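Uncharacterized protein (Bacteroides ovatus, PDB 4IRT) is of unknown function but is a putative neuraminidase with BNR repeat-like sequence and a beta-propeller fold, consistent with action on or recognition of sialylated glycans. Local coordinates at residues H5-G10 with V405-M410; I329-E334 with D363-S368; S337-A342 with T355-F360; D359-A364 with V384-Q389. All blocks are in the same frame, centred on the assembly; numbering follows the deposited sequence.

Interaction 1: H5-G10 with V405-M410; sequences HLVEVG and VLETNM
His5, Leu6 and Val7 pair with Glu407, Leu406 and Val405 in the antiparallel ladder that closes the beta-propeller, the first strand of the chain being laid along the last as a Velcro-type closure. Three backbone bonds fasten it: Glu407 N reaches His5 O at 2.8 Å, Val7 N reaches Val405 O at 2.9 Å, and Val405 N returns to Val7 O at 2.9 Å. Leu6 and Leu406 form the non-hydrogen-bonded pair between them, their side chains on the face opposite His5, Val7 and Glu407, with Leu6 CD2 resting 3.7 Å from Leu406 CG. On the face of His5 and Val7, Glu407 runs alongside His5, the carboxylate turned 43° from the imidazole, and OE1 of Glu407 lies at the ring edge, 3.3 Å from His5 CD2. Val7 CG2 meets the same carboxylate at Glu407 CD (3.6 Å). Further along, Val9 CG2 touches Val405 CG2 at 4.1 Å, where Val9 and Gly10 both face Ile403 in a classic beta bulge. The polar ends are tied to the next blade, Glu407 OE2 in a salt bridge with Arg51 and His5 NE2 bonded to Glu56. An alanine in place of Glu407 would probably leave Arg51 without this mate and uncover Val7 CG2 and the His5 edge. The closure thus combines a backbone ladder with charged and polar side-chain links to the blade beside it.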
loop_
_atom_site.group_PDB
_atom_site.type_symbol
_atom_site.label_atom_id
_atom_site.label_comp_id
_atom_site.label_asym_id
_atom_site.label_seq_id
_atom_site.Cartn_x
_atom_site.Cartn_y
_atom_site.Cartn_z
ATOM N N HIS A 5 -3.279 9.715 -20.026
ATOM C CA HIS A 5 -2.359 10.840 -19.991
ATOM C C HIS A 5 -1.236 10.684 -18.965
ATOM O O HIS A 5 -1.468 10.495 -17.774
ATOM C CB HIS A 5 -3.140 12.123 -19.730
ATOM C CG HIS A 5 -2.324 13.355 -19.908
ATOM N ND1 HIS A 5 -1.863 13.760 -21.141
ATOM C CD2 HIS A 5 -1.877 14.267 -19.016
ATOM C CE1 HIS A 5 -1.167 14.877 -21.004
ATOM N NE2 HIS A 5 -1.171 15.210 -19.724
ATOM N N LEU A 6 -0.014 10.777 -19.448
ATOM C CA LEU A 6 1.163 10.644 -18.612
ATOM C C LEU A 6 1.809 12.004 -18.400
ATOM O O LEU A 6 2.071 12.738 -19.356
ATOM C CB LEU A 6 2.177 9.730 -19.287
ATOM C CG LEU A 6 1.911 8.229 -19.394
ATOM C CD1 LEU A 6 2.933 7.641 -20.378
ATOM C CD2 LEU A 6 1.989 7.557 -18.053
ATOM N N VAL A 7 2.041 12.337 -17.135
ATOM C CA VAL A 7 2.648 13.582 -16.756
ATOM C C VAL A 7 4.073 13.289 -16.272
ATOM O O VAL A 7 4.279 12.573 -15.275
ATOM C CB VAL A 7 1.858 14.249 -15.635
ATOM C CG1 VAL A 7 2.554 15.537 -15.249
ATOM C CG2 VAL A 7 0.421 14.485 -16.082
ATOM N N GLU A 8 5.060 13.784 -16.996
ATOM C CA GLU A 8 6.437 13.561 -16.576
ATOM C C GLU A 8 6.719 14.233 -15.234
ATOM O O GLU A 8 6.275 15.377 -14.985
ATOM C CB GLU A 8 7.405 14.083 -17.611
ATOM C CG GLU A 8 7.492 13.263 -18.874
ATOM C CD GLU A 8 8.612 13.730 -19.797
ATOM O OE1 GLU A 8 9.160 14.814 -19.569
ATOM O OE2 GLU A 8 8.939 13.002 -20.748
ATOM N N VAL A 9 7.457 13.516 -14.380
ATOM C CA VAL A 9 7.965 14.064 -13.146
ATOM C C VAL A 9 9.482 14.255 -13.245
ATOM O O VAL A 9 9.994 15.393 -13.365
ATOM C CB VAL A 9 7.625 13.163 -11.939
ATOM C CG1 VAL A 9 8.176 13.784 -10.669
ATOM C CG2 VAL A 9 6.137 12.923 -11.837
ATOM N N GLY A 10 10.201 13.141 -13.246
ATOM C CA GLY A 10 11.652 13.153 -13.351
ATOM C C GLY A 10 12.205 11.736 -13.338
ATOM O O GLY A 10 11.528 10.816 -12.950
ATOM N N VAL A 405 3.228 10.668 -13.389
ATOM C CA VAL A 405 1.912 10.447 -12.827
ATOM C C VAL A 405 0.983 10.122 -13.995
ATOM O O VAL A 405 0.840 10.919 -14.945
ATOM C CB VAL A 405 1.419 11.661 -12.018
ATOM C CG1 VAL A 405 -0.022 11.450 -11.583
ATOM C CG2 VAL A 405 2.328 11.901 -10.831
ATOM N N LEU A 406 0.378 8.948 -13.936
ATOM C CA LEU A 406 -0.573 8.549 -14.932
ATOM C C LEU A 406 -1.958 8.964 -14.458
ATOM O O LEU A 406 -2.482 8.463 -13.424
ATOM C CB LEU A 406 -0.467 7.045 -15.188
ATOM C CG LEU A 406 -1.145 6.503 -16.457
ATOM C CD1 LEU A 406 -0.727 5.061 -16.701
ATOM C CD2 LEU A 406 -2.654 6.564 -16.341
ATOM N N GLU A 407 -2.531 9.906 -15.197
ATOM C CA GLU A 407 -3.852 10.448 -14.899
ATOM C C GLU A 407 -4.850 9.617 -15.698
ATOM O O GLU A 407 -4.943 9.726 -16.917
ATOM C CB GLU A 407 -3.908 11.925 -15.296
ATOM C CG GLU A 407 -2.834 12.778 -14.632
ATOM C CD GLU A 407 -2.945 14.271 -14.937
ATOM O OE1 GLU A 407 -3.365 14.642 -16.065
ATOM O OE2 GLU A 407 -2.608 15.073 -14.042
ATOM N N THR A 408 -5.580 8.767 -15.009
ATOM C CA THR A 408 -6.355 7.743 -15.687
ATOM C C THR A 408 -7.672 8.313 -16.180
ATOM O O THR A 408 -8.379 9.005 -15.436
ATOM C CB THR A 408 -6.691 6.565 -14.768
ATOM O OG1 THR A 408 -7.594 7.016 -13.759
ATOM C CG2 THR A 408 -5.440 5.980 -14.136
ATOM N N ASN A 409 -7.989 8.029 -17.440
ATOM C CA ASN A 409 -9.296 8.312 -17.990
ATOM C C ASN A 409 -10.202 7.107 -17.670
ATOM O O ASN A 409 -9.887 5.963 -18.054
ATOM C CB ASN A 409 -9.176 8.511 -19.502
ATOM C CG ASN A 409 -10.477 8.932 -20.152
ATOM O OD1 ASN A 409 -11.539 8.960 -19.522
ATOM N ND2 ASN A 409 -10.400 9.255 -21.438
HETATM N N MSE A 410 -11.296 7.358 -16.950
HETATM C CA MSE A 410 -12.266 6.300 -16.597
HETATM C C MSE A 410 -13.640 6.608 -17.147
HETATM O O MSE A 410 -13.790 7.028 -18.303
HETATM C CB MSE A 410 -12.316 6.178 -15.074
HETATM C CG MSE A 410 -10.991 5.665 -14.485
HETATM SE SE MSE A 410 -11.224 5.894 -12.558
HETATM C CE MSE A 410 -11.164 7.860 -12.536
#

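Interaction 2: I329-E334 with D363-S368; sequences IFRDEE and DAWEPS
Arg331 grips the carbonyl oxygen of Trp365 side-on: NE bonds to Trp365 O at 2.9 Å and NH2 to the same oxygen at 3.0 Å. The acceptor lies only 2° out of the guanidinium plane, and the NE bond arrives in the carbonyl plane whereas NH2 stands above it. Asp363 O covers one face of the guanidinium, 2.9 Å from its plane, a position unsuited to an N-H bond. Bends at chi2 (-85°) and chi3 (-66°) fold the arginine back toward the 363-366 turn. At its base, Arg331 CB abuts the edge of the indole, 3.7 Å from Trp365 CE3. Farther along that edge Ile329 CG2 meets Trp365 CH2 at 3.9 Å, and the same methyl touches Pro367 CB at 3.9 Å. A second shell fixes these groups: Arg331 NH1 is bonded to Ile312 O, Trp365 NE1 to Phe383 O, and Glu366 forms a salt bridge with Arg316. Overlaid by the carbonyl of Asp363, the guanidinium supplies two donors to one carbonyl of a buried loop without regular secondary structure, while the indole edge packs against Ile329 CG2 and Arg331 CB.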
loop_
_atom_site.group_PDB
_atom_site.type_symbol
_atom_site.label_atom_id
_atom_site.label_comp_id
_atom_site.label_asym_id
_atom_site.label_seq_id
_atom_site.Cartn_x
_atom_site.Cartn_y
_atom_site.Cartn_z
ATOM N N ILE A 329 -6.068 -2.247 -10.684
ATOM C CA ILE A 329 -4.819 -1.929 -11.351
ATOM C C ILE A 329 -3.772 -3.028 -11.094
ATOM O O ILE A 329 -3.588 -3.478 -9.943
ATOM C CB ILE A 329 -4.275 -0.569 -10.899
ATOM C CG1 ILE A 329 -5.344 0.522 -11.004
ATOM C CG2 ILE A 329 -3.063 -0.191 -11.731
ATOM C CD1 ILE A 329 -5.850 0.763 -12.419
ATOM N N PHE A 330 -3.167 -3.516 -12.174
ATOM C CA PHE A 330 -2.222 -4.596 -12.111
ATOM C C PHE A 330 -1.148 -4.512 -13.209
ATOM O O PHE A 330 -1.082 -3.544 -13.947
ATOM C CB PHE A 330 -2.955 -5.928 -12.146
ATOM C CG PHE A 330 -3.578 -6.276 -13.462
ATOM C CD1 PHE A 330 -4.809 -5.743 -13.838
ATOM C CD2 PHE A 330 -2.979 -7.219 -14.306
ATOM C CE1 PHE A 330 -5.423 -6.140 -15.014
ATOM C CE2 PHE A 330 -3.579 -7.582 -15.496
ATOM C CZ PHE A 330 -4.795 -7.025 -15.863
ATOM N N ARG A 331 -0.281 -5.511 -13.234
ATOM C CA ARG A 331 0.761 -5.614 -14.265
ATOM C C ARG A 331 1.036 -7.088 -14.435
ATOM O O ARG A 331 1.249 -7.801 -13.447
ATOM C CB ARG A 331 1.984 -4.820 -13.815
ATOM C CG ARG A 331 3.268 -4.983 -14.638
ATOM C CD ARG A 331 4.093 -6.186 -14.223
ATOM N NE ARG A 331 4.621 -6.011 -12.884
ATOM C CZ ARG A 331 5.168 -6.963 -12.135
ATOM N NH1 ARG A 331 5.254 -8.231 -12.544
ATOM N NH2 ARG A 331 5.657 -6.625 -10.961
ATOM N N ASP A 332 1.102 -7.544 -15.682
ATOM C CA ASP A 332 1.179 -8.983 -15.971
ATOM C C ASP A 332 2.113 -9.234 -17.151
ATOM O O ASP A 332 1.949 -8.639 -18.217
ATOM C CB ASP A 332 -0.248 -9.491 -16.253
ATOM C CG ASP A 332 -0.388 -11.032 -16.249
ATOM O OD1 ASP A 332 0.572 -11.782 -16.552
ATOM O OD2 ASP A 332 -1.543 -11.475 -15.995
ATOM N N GLU A 333 3.081 -10.130 -16.965
ATOM C CA GLU A 333 3.918 -10.599 -18.086
ATOM C C GLU A 333 3.108 -11.077 -19.293
ATOM O O GLU A 333 3.535 -10.898 -20.449
ATOM C CB GLU A 333 4.840 -11.738 -17.663
ATOM C CG GLU A 333 6.106 -11.264 -16.975
ATOM C CD GLU A 333 7.171 -12.358 -16.849
ATOM O OE1 GLU A 333 7.028 -13.442 -17.471
ATOM O OE2 GLU A 333 8.144 -12.119 -16.106
ATOM N N GLU A 334 1.942 -11.657 -19.040
ATOM C CA GLU A 334 1.043 -12.066 -20.131
ATOM C C GLU A 334 0.588 -10.916 -21.007
ATOM O O GLU A 334 0.130 -11.155 -22.119
ATOM C CB GLU A 334 -0.247 -12.731 -19.596
ATOM C CG GLU A 334 -0.053 -14.163 -19.166
ATOM C CD GLU A 334 -1.360 -14.939 -19.016
ATOM O OE1 GLU A 334 -2.465 -14.390 -19.183
ATOM O OE2 GLU A 334 -1.269 -16.121 -18.725
ATOM N N ASP A 363 7.978 -3.459 -16.404
ATOM C CA ASP A 363 8.660 -4.617 -15.834
ATOM C C ASP A 363 8.278 -4.945 -14.373
ATOM O O ASP A 363 7.191 -5.461 -14.135
ATOM C CB ASP A 363 10.172 -4.483 -16.035
ATOM C CG ASP A 363 10.934 -5.758 -15.699
ATOM O OD1 ASP A 363 10.363 -6.863 -15.738
ATOM O OD2 ASP A 363 12.118 -5.670 -15.416
ATOM N N ALA A 364 9.136 -4.614 -13.408
ATOM C CA ALA A 364 8.917 -5.024 -11.990
ATOM C C ALA A 364 7.998 -4.100 -11.199
ATOM O O ALA A 364 7.735 -4.338 -10.014
ATOM C CB ALA A 364 10.252 -5.132 -11.289
ATOM N N TRP A 365 7.541 -3.036 -11.835
ATOM C CA TRP A 365 6.608 -2.086 -11.234
ATOM C C TRP A 365 5.394 -2.784 -10.593
ATOM O O TRP A 365 4.859 -3.769 -11.140
ATOM C CB TRP A 365 6.111 -1.125 -12.317
ATOM C CG TRP A 365 5.001 -0.168 -11.946
ATOM C CD1 TRP A 365 5.166 1.091 -11.493
ATOM C CD2 TRP A 365 3.585 -0.353 -12.092
ATOM N NE1 TRP A 365 3.971 1.692 -11.299
ATOM C CE2 TRP A 365 2.973 0.833 -11.662
ATOM C CE3 TRP A 365 2.772 -1.417 -12.497
ATOM C CZ2 TRP A 365 1.599 1.007 -11.659
ATOM C CZ3 TRP A 365 1.395 -1.243 -12.480
ATOM C CH2 TRP A 365 0.830 -0.031 -12.087
ATOM N N GLU A 366 5.036 -2.289 -9.408
ATOM C CA GLU A 366 3.739 -2.499 -8.838
ATOM C C GLU A 366 3.043 -1.165 -8.633
ATOM O O GLU A 366 3.690 -0.127 -8.436
ATOM C CB GLU A 366 3.827 -3.246 -7.514
ATOM C CG GLU A 366 4.578 -4.566 -7.532
ATOM C CD GLU A 366 4.535 -5.248 -6.178
ATOM O OE1 GLU A 366 5.027 -4.661 -5.183
ATOM O OE2 GLU A 366 4.049 -6.390 -6.112
ATOM N N PRO A 367 1.705 -1.168 -8.632
ATOM C CA PRO A 367 0.988 0.094 -8.457
ATOM C C PRO A 367 0.984 0.688 -7.066
ATOM O O PRO A 367 0.941 -0.037 -6.058
ATOM C CB PRO A 367 -0.461 -0.253 -8.814
ATOM C CG PRO A 367 -0.543 -1.752 -8.611
ATOM C CD PRO A 367 0.806 -2.307 -8.899
ATOM N N SER A 368 1.104 2.023 -7.041
ATOM C CA SER A 368 0.703 2.833 -5.894
ATOM C C SER A 368 -0.040 4.047 -6.486
ATOM O O SER A 368 0.202 4.445 -7.650
ATOM C CB SER A 368 1.899 3.250 -5.009
ATOM O OG SER A 368 2.928 3.871 -5.760
HETATM O O HOH W 1 6.303 -8.577 -15.298
#

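Interaction 3: S337-A342 with T355-F360; sequences SRVSMA and TDLTDF
Thr358 is held to Val339 through both branches of its side chain. Its CB sits 3.9 Å above the Phe360 ring plane, over the centre. From there chi1 of 60° places OG1 between the backbone N and the carbonyl carbon, where the hydroxyl does double duty: it accepts from Val339 N at 3.0 Å, nearly straight at 167°, and donates to Phe360 O at 2.9 Å. The other branch, CG2, meets Val339 CG2 at 3.8 Å, the two side chains crossing at about a right angle. A valine at Thr358 would probably leave Val339 N without its acceptor and Phe360 O without its donor, setting the turn after Thr358 free to shift. Residues 337-342 lead into, and residues 355-360 out of, the beta hairpin of strands 340-344 and 353-356, the third and fourth strands of a four-stranded antiparallel propeller blade. Within the hairpin Met341 and Thr355 make a hydrogen-bonded pair through both backbones, and two residues along, Leu357 N donates to Val339 O at 2.7 Å. Ser340 and Asp356 occupy the non-hydrogen-bonded position between; Ser340 OG donates to Asp356 OD1 at 2.7 Å, and the same carboxylate oxygen also forms a salt bridge with Arg335. On the opposite face Leu357 CD1 packs against Val339 CG1 at 3.9 Å, while its CD2 reaches the CB of Met341, a selenomethionine.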
loop_
_atom_site.group_PDB
_atom_site.type_symbol
_atom_site.label_atom_id
_atom_site.label_comp_id
_atom_site.label_asym_id
_atom_site.label_seq_id
_atom_site.Cartn_x
_atom_site.Cartn_y
_atom_site.Cartn_z
ATOM N N SER A 337 3.829 -6.807 -19.408
ATOM C CA SER A 337 4.206 -6.025 -18.219
ATOM C C SER A 337 3.881 -4.545 -18.364
ATOM O O SER A 337 4.580 -3.672 -17.835
ATOM C CB SER A 337 5.675 -6.285 -17.829
ATOM O OG SER A 337 5.918 -7.687 -17.787
ATOM N N ARG A 338 2.781 -4.255 -19.062
ATOM C CA ARG A 338 2.260 -2.897 -19.123
ATOM C C ARG A 338 1.536 -2.579 -17.812
ATOM O O ARG A 338 1.309 -3.466 -16.983
ATOM C CB ARG A 338 1.338 -2.770 -20.341
ATOM C CG ARG A 338 2.115 -2.955 -21.652
ATOM C CD ARG A 338 1.214 -3.071 -22.868
ATOM N NE ARG A 338 1.989 -3.127 -24.109
ATOM C CZ ARG A 338 2.324 -4.254 -24.732
ATOM N NH1 ARG A 338 1.968 -5.437 -24.241
ATOM N NH2 ARG A 338 3.026 -4.195 -25.849
ATOM N N VAL A 339 1.205 -1.312 -17.597
ATOM C CA VAL A 339 0.259 -0.977 -16.541
ATOM C C VAL A 339 -1.076 -1.401 -17.115
ATOM O O VAL A 339 -1.408 -1.012 -18.234
ATOM C CB VAL A 339 0.225 0.519 -16.224
ATOM C CG1 VAL A 339 -0.849 0.808 -15.200
ATOM C CG2 VAL A 339 1.581 0.957 -15.718
ATOM N N SER A 340 -1.824 -2.221 -16.387
ATOM C CA SER A 340 -3.114 -2.689 -16.885
ATOM C C SER A 340 -4.212 -2.384 -15.897
ATOM O O SER A 340 -3.935 -2.154 -14.705
ATOM C CB SER A 340 -3.053 -4.178 -17.199
ATOM O OG SER A 340 -2.096 -4.491 -18.222
HETATM N N MSE A 341 -5.458 -2.361 -16.393
HETATM C CA MSE A 341 -6.628 -2.109 -15.564
HETATM C C MSE A 341 -7.734 -3.062 -15.910
HETATM O O MSE A 341 -8.004 -3.314 -17.083
HETATM C CB MSE A 341 -7.150 -0.674 -15.688
HETATM C CG MSE A 341 -8.402 -0.398 -14.851
HETATM SE SE MSE A 341 -8.675 1.572 -14.874
HETATM C CE MSE A 341 -9.669 1.413 -16.507
ATOM N N ALA A 342 -8.399 -3.580 -14.881
ATOM C CA ALA A 342 -9.634 -4.318 -15.046
ATOM C C ALA A 342 -10.774 -3.545 -14.382
ATOM O O ALA A 342 -10.600 -2.966 -13.306
ATOM C CB ALA A 342 -9.506 -5.722 -14.466
ATOM N N THR A 355 -7.989 -3.427 -19.922
ATOM C CA THR A 355 -7.328 -2.516 -20.834
ATOM C C THR A 355 -5.893 -2.288 -20.337
ATOM O O THR A 355 -5.576 -2.552 -19.174
ATOM C CB THR A 355 -8.048 -1.166 -20.927
ATOM O OG1 THR A 355 -8.187 -0.580 -19.623
ATOM C CG2 THR A 355 -9.436 -1.292 -21.590
ATOM N N ASP A 356 -5.041 -1.810 -21.234
ATOM C CA ASP A 356 -3.693 -1.426 -20.860
ATOM C C ASP A 356 -3.641 0.083 -20.782
ATOM O O ASP A 356 -4.121 0.763 -21.689
ATOM C CB ASP A 356 -2.690 -1.951 -21.904
ATOM C CG ASP A 356 -2.616 -3.471 -21.931
ATOM O OD1 ASP A 356 -2.702 -4.120 -20.853
ATOM O OD2 ASP A 356 -2.508 -4.047 -23.045
ATOM N N LEU A 357 -3.049 0.596 -19.719
ATOM C CA LEU A 357 -2.942 2.036 -19.504
ATOM C C LEU A 357 -1.625 2.608 -20.058
ATOM O O LEU A 357 -1.545 3.808 -20.279
ATOM C CB LEU A 357 -3.090 2.385 -18.028
ATOM C CG LEU A 357 -4.306 1.828 -17.306
ATOM C CD1 LEU A 357 -4.386 2.337 -15.887
ATOM C CD2 LEU A 357 -5.581 2.163 -18.045
ATOM N N THR A 358 -0.608 1.761 -20.259
ATOM C CA THR A 358 0.613 2.157 -20.941
ATOM C C THR A 358 0.828 1.260 -22.150
ATOM O O THR A 358 0.371 0.122 -22.187
ATOM C CB THR A 358 1.870 2.070 -20.045
ATOM O OG1 THR A 358 2.083 0.732 -19.564
ATOM C CG2 THR A 358 1.789 3.058 -18.860
ATOM N N ASP A 359 1.522 1.786 -23.147
ATOM C CA ASP A 359 1.852 0.983 -24.318
ATOM C C ASP A 359 3.233 0.354 -24.167
ATOM O O ASP A 359 3.657 -0.409 -25.026
ATOM C CB ASP A 359 1.728 1.801 -25.618
ATOM C CG ASP A 359 2.729 2.947 -25.719
ATOM O OD1 ASP A 359 3.752 2.949 -25.007
ATOM O OD2 ASP A 359 2.485 3.855 -26.548
ATOM N N PHE A 360 3.916 0.684 -23.076
ATOM C CA PHE A 360 5.268 0.183 -22.778
ATOM C C PHE A 360 5.302 -0.647 -21.496
ATOM O O PHE A 360 4.475 -0.468 -20.605
ATOM C CB PHE A 360 6.301 1.347 -22.666
ATOM C CG PHE A 360 5.949 2.384 -21.643
ATOM C CD1 PHE A 360 6.329 2.258 -20.323
ATOM C CD2 PHE A 360 5.197 3.510 -22.013
ATOM C CE1 PHE A 360 6.002 3.226 -19.378
ATOM C CE2 PHE A 360 4.857 4.485 -21.074
ATOM C CZ PHE A 360 5.261 4.337 -19.746
HETATM O O HOH W 2 -10.325 -1.518 -18.088
#

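Interaction 4: D359-A364 with V384-Q389; sequences DFSVDA and VQHTRQ
With CG anti to the backbone N (chi1 178°), His386 swings its imidazole against the 361-363 turn, so that ND1 donates to Ser361 O at 2.8 Å. The N-H points almost straight at the oxygen (174°), which lies in the ring plane, although the nitrogen itself stands above the carbonyl plane of Ser361. Val362 O lies over one face of the ring, and Asp363 CB comes within 3.6 Å of His386 CE1. Asp363 likewise carries CG anti to its N (chi1 -170°), directing OD2 toward two waters. One donates to Asp363 OD2 and accepts from Gln389 N; the other, also a donor to OD2, sits 2.8 Å from His386 NE2 and, less certainly because Arg388 has two conformers, accepts from Arg388 NE. The loop that follows the outermost strand of one propeller blade here meets the end of strand 381-385 in the next. Its bend is an ST turn, Asp363 N donating to Ser361 OG at 3.0 Å. Backbone bonds then fasten it to the segment beyond the strand: Ala364 N to Thr387 O at 2.8 Å, and a weak one from Thr387 N to Val362 O at 3.3 Å. Thr387 OG1 is engaged by Thr20. The buried side chains of Val362 and Val384 cross at about a right angle, CG1 of Val362 lying 4.0 Å from CG1 of Val384, and Val384 in turn packs on Leu406.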
loop_
_atom_site.group_PDB
_atom_site.type_symbol
_atom_site.label_atom_id
_atom_site.label_comp_id
_atom_site.label_asym_id
_atom_site.label_seq_id
_atom_site.Cartn_x
_atom_site.Cartn_y
_atom_site.Cartn_z
ATOM N N ASP A 359 1.522 1.786 -23.147
ATOM C CA ASP A 359 1.852 0.983 -24.318
ATOM C C ASP A 359 3.233 0.354 -24.167
ATOM O O ASP A 359 3.657 -0.409 -25.026
ATOM C CB ASP A 359 1.728 1.801 -25.618
ATOM C CG ASP A 359 2.729 2.947 -25.719
ATOM O OD1 ASP A 359 3.752 2.949 -25.007
ATOM O OD2 ASP A 359 2.485 3.855 -26.548
ATOM N N PHE A 360 3.916 0.684 -23.076
ATOM C CA PHE A 360 5.268 0.183 -22.778
ATOM C C PHE A 360 5.302 -0.647 -21.496
ATOM O O PHE A 360 4.475 -0.468 -20.605
ATOM C CB PHE A 360 6.301 1.347 -22.666
ATOM C CG PHE A 360 5.949 2.384 -21.643
ATOM C CD1 PHE A 360 6.329 2.258 -20.323
ATOM C CD2 PHE A 360 5.197 3.510 -22.013
ATOM C CE1 PHE A 360 6.002 3.226 -19.378
ATOM C CE2 PHE A 360 4.857 4.485 -21.074
ATOM C CZ PHE A 360 5.261 4.337 -19.746
ATOM N N SER A 361 6.297 -1.519 -21.409
ATOM C CA SER A 361 6.539 -2.352 -20.218
ATOM C C SER A 361 7.116 -1.535 -19.091
ATOM O O SER A 361 8.029 -0.738 -19.302
ATOM C CB SER A 361 7.552 -3.454 -20.539
ATOM O OG SER A 361 8.003 -4.072 -19.360
ATOM N N VAL A 362 6.604 -1.749 -17.898
ATOM C CA VAL A 362 7.165 -1.187 -16.672
ATOM C C VAL A 362 7.835 -2.262 -15.815
ATOM O O VAL A 362 8.213 -2.001 -14.669
ATOM C CB VAL A 362 6.100 -0.419 -15.850
ATOM C CG1 VAL A 362 5.792 0.921 -16.495
ATOM C CG2 VAL A 362 4.816 -1.240 -15.663
ATOM N N ASP A 363 7.978 -3.459 -16.404
ATOM C CA ASP A 363 8.660 -4.617 -15.834
ATOM C C ASP A 363 8.278 -4.945 -14.373
ATOM O O ASP A 363 7.191 -5.461 -14.135
ATOM C CB ASP A 363 10.172 -4.483 -16.035
ATOM C CG ASP A 363 10.934 -5.758 -15.699
ATOM O OD1 ASP A 363 10.363 -6.863 -15.738
ATOM O OD2 ASP A 363 12.118 -5.670 -15.416
ATOM N N ALA A 364 9.136 -4.614 -13.408
ATOM C CA ALA A 364 8.917 -5.024 -11.990
ATOM C C ALA A 364 7.998 -4.100 -11.199
ATOM O O ALA A 364 7.735 -4.338 -10.014
ATOM C CB ALA A 364 10.252 -5.132 -11.289
ATOM N N VAL A 384 3.881 5.833 -11.823
ATOM C CA VAL A 384 4.279 4.905 -12.889
ATOM C C VAL A 384 5.757 5.132 -13.240
ATOM O O VAL A 384 6.158 6.234 -13.558
ATOM C CB VAL A 384 3.393 5.099 -14.122
ATOM C CG1 VAL A 384 3.889 4.272 -15.301
ATOM C CG2 VAL A 384 1.963 4.692 -13.786
ATOM N N GLN A 385 6.534 4.055 -13.213
ATOM C CA GLN A 385 7.960 4.082 -13.543
ATOM C C GLN A 385 8.378 2.653 -13.876
ATOM O O GLN A 385 8.038 1.723 -13.155
ATOM C CB GLN A 385 8.789 4.539 -12.346
ATOM C CG GLN A 385 10.242 4.690 -12.673
ATOM C CD GLN A 385 11.141 4.810 -11.487
ATOM O OE1 GLN A 385 10.761 4.530 -10.354
ATOM N NE2 GLN A 385 12.367 5.233 -11.746
ATOM N N HIS A 386 9.097 2.502 -14.979
ATOM C CA HIS A 386 9.733 1.220 -15.307
ATOM C C HIS A 386 10.864 0.953 -14.306
ATOM O O HIS A 386 11.758 1.778 -14.167
ATOM C CB HIS A 386 10.333 1.321 -16.699
ATOM C CG HIS A 386 11.057 0.087 -17.120
ATOM N ND1 HIS A 386 10.511 -0.832 -17.985
ATOM C CD2 HIS A 386 12.273 -0.390 -16.775
ATOM C CE1 HIS A 386 11.380 -1.817 -18.177
ATOM N NE2 HIS A 386 12.465 -1.562 -17.465
ATOM N N THR A 387 10.847 -0.212 -13.667
ATOM C CA THR A 387 11.930 -0.633 -12.808
ATOM C C THR A 387 12.212 -2.127 -13.034
ATOM O O THR A 387 11.358 -2.857 -13.521
ATOM C CB THR A 387 11.612 -0.419 -11.294
ATOM O OG1 THR A 387 10.439 -1.165 -10.943
ATOM C CG2 THR A 387 11.375 1.015 -10.968
ATOM N N ARG A 388 13.404 -2.550 -12.621
ATOM C CA ARG A 388 13.847 -3.937 -12.754
ATOM C C ARG A 388 13.933 -4.580 -11.367
ATOM O O ARG A 388 14.079 -3.884 -10.370
ATOM C CB ARG A 388 15.215 -3.997 -13.468
ATOM C CG ARG A 388 15.632 -5.408 -13.871
ATOM C CD ARG A 388 16.695 -5.475 -14.963
ATOM N NE ARG A 388 16.306 -4.758 -16.184
ATOM C CZ ARG A 388 17.056 -4.676 -17.273
ATOM N NH1 ARG A 388 18.242 -5.283 -17.309
ATOM N NH2 ARG A 388 16.635 -3.974 -18.324
ATOM N N GLN A 389 13.839 -5.905 -11.340
ATOM C CA GLN A 389 14.100 -6.701 -10.140
ATOM C C GLN A 389 15.597 -6.990 -10.088
ATOM O O GLN A 389 16.059 -7.963 -10.711
ATOM C CB GLN A 389 13.367 -8.036 -10.229
ATOM C CG GLN A 389 13.720 -9.050 -9.144
ATOM C CD GLN A 389 12.636 -9.179 -8.095
ATOM O OE1 GLN A 389 12.165 -10.284 -7.798
ATOM N NE2 GLN A 389 12.222 -8.045 -7.537
HETATM O O HOH W 3 13.109 -7.391 -13.592
HETATM O O HOH W 4 13.836 -3.922 -16.766
#

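Overall arrangement
Interactions 2, 3 and 4 are all nested inside the loop closed by interaction 1, which joins the two chain ends. Interactions 2 and 3 share the four-stranded sheet that holds strands 325-330, 340-344 and 353-356; interactions 1 and 4 reach the next, three-stranded sheet. Residues 359-364 run on from interaction 3 into interaction 4, and Asp363 and Ala364 lead from there into interaction 2, whose centre is about 7 Å from that of interaction 4. Interactions 1 and 3, with centres about 13 Å apart, touch through Leu406 against Leu357 and Thr358. Such touches, with interaction 4, join the last two blades through the loop between them, beside the point where the ring closes.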